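Flagellar hook-associated protein 2 (Helicobacter pylori, PDB 6IWY) caps the tip of the growing flagellar filament, helping flagellin subunits polymerise there and keeping them from leaking out unassembled. Local coordinates at residues V34-Q39 with D367-Y372; G14-A19 with K403-S408. All blocks are in the same frame, centred on the assembly; numbering follows the deposited sequence.

Contact 1 of 2, residues V34-Q39 with D367-Y372; sequences VQNLAQ and DSAFTY
Asn36 and Ala369 face each other across two antiparallel strands, and their side chains lie on the same face of the sheet, CB of Asn36 3.9 Å from CB of Ala369. Asn36 holds CG beside its own backbone N, anti to the carbonyl carbon (chi1 -65°). The small methyl of Ala369 takes the neighbouring CB at contact distance, while the polar amide suits the exposed position of Asn36. Between the backbones, Asn36 N gives a nearly straight bond of 2.7 Å to Ala369 O, and Ala369 N returns one to Asn36 O. Ala369 O also takes a weak, bent bond from Gln35 N. Two successive residues thus face one, a classic beta bulge, which puts an extra residue into strand 30-36 near its C-terminal end, just before the chain leaves the sheet. On the other face, toward strand 393-395, Val34 and Phe370 suit a buried place where Leu395 touches both. CB of Phe370 is 4.0 Å from Val34 CA, but with CG between backbone N and carbonyl carbon (chi1 60°) the ring leads away from Val34, and Ser368 OG lies at its edge, in plane. That buried hydroxyl is satisfied by Arg379 O, while the Ser368 CB packs 3.6 Å from Ala38 N and 4.0 Å from the small Ala38 CB.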
loop_
_atom_site.group_PDB
_atom_site.type_symbol
_atom_site.label_atom_id
_atom_site.label_comp_id
_atom_site.label_asym_id
_atom_site.label_seq_id
_atom_site.Cartn_x
_atom_site.Cartn_y
_atom_site.Cartn_z
ATOM N N VAL A 34 -23.361 -18.482 14.321
ATOM C CA VAL A 34 -22.274 -17.512 14.148
ATOM C C VAL A 34 -21.155 -18.135 13.339
ATOM O O VAL A 34 -20.387 -18.931 13.863
ATOM C CB VAL A 34 -21.694 -17.067 15.484
ATOM C CG1 VAL A 34 -20.572 -16.083 15.259
ATOM C CG2 VAL A 34 -22.771 -16.453 16.344
ATOM N N GLN A 35 -21.060 -17.776 12.065
ATOM C CA GLN A 35 -20.083 -18.402 11.173
ATOM C C GLN A 35 -18.698 -17.751 11.280
ATOM O O GLN A 35 -17.694 -18.446 11.339
ATOM C CB GLN A 35 -20.587 -18.388 9.719
ATOM C CG GLN A 35 -21.235 -19.711 9.242
ATOM C CD GLN A 35 -22.642 -19.939 9.784
ATOM O OE1 GLN A 35 -23.151 -19.142 10.575
ATOM N NE2 GLN A 35 -23.277 -21.037 9.356
ATOM N N ASN A 36 -18.646 -16.419 11.299
ATOM C CA ASN A 36 -17.376 -15.698 11.456
ATOM C C ASN A 36 -17.495 -14.539 12.436
ATOM O O ASN A 36 -18.573 -14.052 12.674
ATOM C CB ASN A 36 -16.853 -15.207 10.104
ATOM C CG ASN A 36 -16.496 -16.358 9.162
ATOM O OD1 ASN A 36 -17.385 -17.028 8.610
ATOM N ND2 ASN A 36 -15.190 -16.600 8.977
ATOM N N LEU A 37 -16.377 -14.142 13.021
ATOM C CA LEU A 37 -16.291 -12.970 13.860
ATOM C C LEU A 37 -15.547 -11.880 13.115
ATOM O O LEU A 37 -14.637 -12.154 12.330
ATOM C CB LEU A 37 -15.495 -13.282 15.116
ATOM C CG LEU A 37 -16.121 -14.141 16.207
ATOM C CD1 LEU A 37 -15.107 -14.357 17.343
ATOM C CD2 LEU A 37 -17.391 -13.446 16.710
ATOM N N ALA A 38 -15.925 -10.643 13.381
ATOM C CA ALA A 38 -15.234 -9.491 12.828
ATOM C C ALA A 38 -13.829 -9.396 13.441
ATOM O O ALA A 38 -13.649 -9.695 14.614
ATOM C CB ALA A 38 -16.051 -8.188 13.094
ATOM N N GLN A 39 -12.858 -8.994 12.615
ATOM C CA GLN A 39 -11.425 -9.005 12.938
ATOM C C GLN A 39 -10.758 -7.729 12.438
ATOM O O GLN A 39 -11.134 -7.197 11.413
ATOM C CB GLN A 39 -10.744 -10.183 12.225
ATOM C CG GLN A 39 -10.695 -11.533 12.993
ATOM C CD GLN A 39 -10.419 -12.722 12.062
ATOM O OE1 GLN A 39 -9.558 -12.655 11.178
ATOM N NE2 GLN A 39 -11.192 -13.797 12.226
ATOM N N ASP A 367 -15.214 -8.954 7.928
ATOM C CA ASP A 367 -16.537 -8.658 8.473
ATOM C C ASP A 367 -16.968 -9.880 9.285
ATOM O O ASP A 367 -16.478 -10.959 9.067
ATOM C CB ASP A 367 -17.575 -8.384 7.346
ATOM C CG ASP A 367 -17.310 -7.081 6.532
ATOM O OD1 ASP A 367 -16.806 -6.083 7.073
ATOM O OD2 ASP A 367 -17.657 -7.036 5.319
ATOM N N SER A 368 -17.864 -9.695 10.239
ATOM C CA SER A 368 -18.535 -10.806 10.916
ATOM C C SER A 368 -19.580 -11.424 10.015
ATOM O O SER A 368 -20.161 -10.747 9.158
ATOM C CB SER A 368 -19.250 -10.316 12.177
ATOM O OG SER A 368 -20.420 -9.562 11.840
ATOM N N ALA A 369 -19.862 -12.696 10.232
ATOM C CA ALA A 369 -20.862 -13.398 9.427
ATOM C C ALA A 369 -21.640 -14.329 10.333
ATOM O O ALA A 369 -21.037 -15.085 11.126
ATOM C CB ALA A 369 -20.202 -14.186 8.296
ATOM N N PHE A 370 -22.970 -14.268 10.199
ATOM C CA PHE A 370 -23.888 -14.967 11.101
ATOM C C PHE A 370 -25.278 -15.019 10.475
ATOM O O PHE A 370 -25.491 -14.462 9.402
ATOM C CB PHE A 370 -23.931 -14.268 12.483
ATOM C CG PHE A 370 -24.378 -12.837 12.416
ATOM C CD1 PHE A 370 -23.457 -11.819 12.214
ATOM C CD2 PHE A 370 -25.722 -12.509 12.532
ATOM C CE1 PHE A 370 -23.871 -10.492 12.123
ATOM C CE2 PHE A 370 -26.147 -11.181 12.447
ATOM C CZ PHE A 370 -25.228 -10.174 12.234
ATOM N N THR A 371 -26.219 -15.679 11.154
ATOM C CA THR A 371 -27.570 -15.876 10.636
ATOM C C THR A 371 -28.624 -16.007 11.739
ATOM O O THR A 371 -28.466 -16.808 12.653
ATOM C CB THR A 371 -27.641 -17.167 9.801
ATOM O OG1 THR A 371 -27.150 -18.256 10.590
ATOM C CG2 THR A 371 -26.805 -17.056 8.531
ATOM N N TYR A 372 -29.702 -15.225 11.633
ATOM C CA TYR A 372 -30.945 -15.494 12.377
ATOM C C TYR A 372 -31.669 -16.715 11.783
ATOM O O TYR A 372 -32.633 -16.584 11.002
ATOM C CB TYR A 372 -31.900 -14.308 12.312
ATOM C CG TYR A 372 -31.764 -13.254 13.392
ATOM C CD1 TYR A 372 -32.913 -12.776 14.058
ATOM C CD2 TYR A 372 -30.527 -12.688 13.721
ATOM C CE1 TYR A 372 -32.842 -11.771 15.026
ATOM C CE2 TYR A 372 -30.441 -11.677 14.711
ATOM C CZ TYR A 372 -31.614 -11.221 15.353
ATOM O OH TYR A 372 -31.592 -10.231 16.323
#

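Contact 2 of 2, residues G14-A19 with K403-S408; sequences GDALSA and KPAIIS
Strands 17-19 and 405-407 run almost parallel, 7° apart in direction, but their axes are 8.6 Å from each other and no hydrogen bond joins them, so the contact is made by side chains alone. Leu17 carries most of it. Its CG sits between the backbone N and the carbonyl carbon (chi1 63°), and from there the two methyls part company: CD2 reaches 3.7 Å from the Ala405 CB, while CD1 meets Ile407 CD1 at 3.9 Å, the two side chains crossing at about a right angle. This is face-to-face packing of two sheets, the two-stranded antiparallel sheet of 17-19 and 393-395 lying over the four-stranded antiparallel sheet in which 405-407 is an outermost strand. Val32 of strand 30-36 and Leu395 also touch Leu17 and extend the apolar layer. Alanine suits position 405 because its short methyl allows CD2 and CG of Leu17 to pack directly on it; Ala16 adds a further methyl, its CB 4.4 Å from the Ala405 CB. Further along the strands, the longer Ile407 reaches across to Leu17 and Ala19: CG1, turned beside its backbone N (chi1 -60°), comes to 4.1 Å from CB of the exposed Ala19, and strand 393-395 offers Ile393 as another neighbour.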
loop_
_atom_site.group_PDB
_atom_site.type_symbol
_atom_site.label_atom_id
_atom_site.label_comp_id
_atom_site.label_asym_id
_atom_site.label_seq_id
_atom_site.Cartn_x
_atom_site.Cartn_y
_atom_site.Cartn_z
ATOM N N GLY A 14 -24.845 -21.524 25.536
ATOM C CA GLY A 14 -23.460 -21.667 25.075
ATOM C C GLY A 14 -22.615 -20.453 25.425
ATOM O O GLY A 14 -22.863 -19.803 26.437
ATOM N N ASP A 15 -21.619 -20.146 24.594
ATOM C CA ASP A 15 -20.663 -19.070 24.889
ATOM C C ASP A 15 -20.403 -18.134 23.692
ATOM O O ASP A 15 -19.448 -17.359 23.709
ATOM C CB ASP A 15 -19.331 -19.672 25.369
ATOM C CG ASP A 15 -19.520 -20.815 26.383
ATOM O OD1 ASP A 15 -20.452 -20.732 27.209
ATOM O OD2 ASP A 15 -18.732 -21.797 26.370
ATOM N N ALA A 16 -21.255 -18.179 22.673
ATOM C CA ALA A 16 -20.950 -17.552 21.394
ATOM C C ALA A 16 -21.282 -16.056 21.338
ATOM O O ALA A 16 -20.712 -15.318 20.511
ATOM C CB ALA A 16 -21.682 -18.287 20.281
ATOM N N LEU A 17 -22.229 -15.615 22.171
ATOM C CA LEU A 17 -22.597 -14.205 22.215
ATOM C C LEU A 17 -23.294 -13.819 23.513
ATOM O O LEU A 17 -23.843 -14.669 24.223
ATOM C CB LEU A 17 -23.482 -13.852 21.015
ATOM C CG LEU A 17 -24.837 -14.557 20.911
ATOM C CD1 LEU A 17 -25.934 -13.806 21.699
ATOM C CD2 LEU A 17 -25.218 -14.689 19.449
ATOM N N SER A 18 -23.275 -12.519 23.799
ATOM C CA SER A 18 -23.959 -11.953 24.970
ATOM C C SER A 18 -24.927 -10.826 24.567
ATOM O O SER A 18 -24.512 -9.832 23.997
ATOM C CB SER A 18 -22.929 -11.425 25.979
ATOM O OG SER A 18 -22.067 -10.471 25.373
ATOM N N ALA A 19 -26.206 -10.989 24.891
ATOM C CA ALA A 19 -27.240 -10.029 24.515
ATOM C C ALA A 19 -27.774 -9.216 25.704
ATOM O O ALA A 19 -27.850 -9.728 26.820
ATOM C CB ALA A 19 -28.382 -10.754 23.809
ATOM N N LYS A 403 -26.251 -26.258 16.278
ATOM C CA LYS A 403 -26.114 -26.038 17.724
ATOM C C LYS A 403 -25.769 -24.559 17.939
ATOM O O LYS A 403 -24.645 -24.221 18.332
ATOM C CB LYS A 403 -25.034 -26.953 18.329
ATOM N N PRO A 404 -26.738 -23.670 17.671
ATOM C CA PRO A 404 -26.505 -22.235 17.643
ATOM C C PRO A 404 -26.857 -21.547 18.956
ATOM O O PRO A 404 -27.442 -22.158 19.839
ATOM C CB PRO A 404 -27.480 -21.771 16.564
ATOM C CG PRO A 404 -28.695 -22.717 16.738
ATOM C CD PRO A 404 -28.171 -23.961 17.468
ATOM N N ALA A 405 -26.514 -20.272 19.060
ATOM C CA ALA A 405 -26.878 -19.465 20.212
ATOM C C ALA A 405 -28.374 -19.170 20.187
ATOM O O ALA A 405 -28.917 -18.752 19.171
ATOM C CB ALA A 405 -26.095 -18.173 20.225
ATOM N N ILE A 406 -29.025 -19.405 21.320
ATOM C CA ILE A 406 -30.433 -19.106 21.481
ATOM C C ILE A 406 -30.601 -18.074 22.573
ATOM O O ILE A 406 -30.375 -18.342 23.738
ATOM C CB ILE A 406 -31.261 -20.348 21.860
ATOM C CG1 ILE A 406 -31.248 -21.382 20.735
ATOM C CG2 ILE A 406 -32.706 -19.954 22.157
ATOM C CD1 ILE A 406 -32.201 -22.555 20.991
ATOM N N ILE A 407 -30.998 -16.886 22.168
ATOM C CA ILE A 407 -31.461 -15.869 23.078
ATOM C C ILE A 407 -32.932 -16.168 23.355
ATOM O O ILE A 407 -33.725 -16.339 22.429
ATOM C CB ILE A 407 -31.324 -14.490 22.431
ATOM C CG1 ILE A 407 -29.848 -14.217 22.069
ATOM C CG2 ILE A 407 -31.915 -13.404 23.339
ATOM C CD1 ILE A 407 -29.671 -13.391 20.795
ATOM N N SER A 408 -33.292 -16.245 24.628
ATOM C CA SER A 408 -34.661 -16.585 25.022
ATOM C C SER A 408 -35.017 -16.004 26.387
ATOM O O SER A 408 -34.230 -15.276 26.989
ATOM C CB SER A 408 -34.833 -18.109 25.046
#

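In this central fragment of the longer cap protein, both contacts bring segments near the N-terminal end together with the C-terminal part, which falls in the FliD C-terminal family. Both reach one four-stranded antiparallel sheet: contact 1 joins its inner strands 30-36 and 368-371, whereas contact 2 packs strand 17-19 against the face of its outermost strand 405-407. Their centres lie about 13 Å apart. Contact 1 is partly buried: Gln35, Asn36 and Thr371 are exposed, Val34, Ala38, Ser368 and Phe370 buried, and backbone hydrogen bonds set the pairing. Contact 2 is largely buried, with Ala19 exposed at its rim, and apolar side chains work alone. Strand 393-395 lies against both.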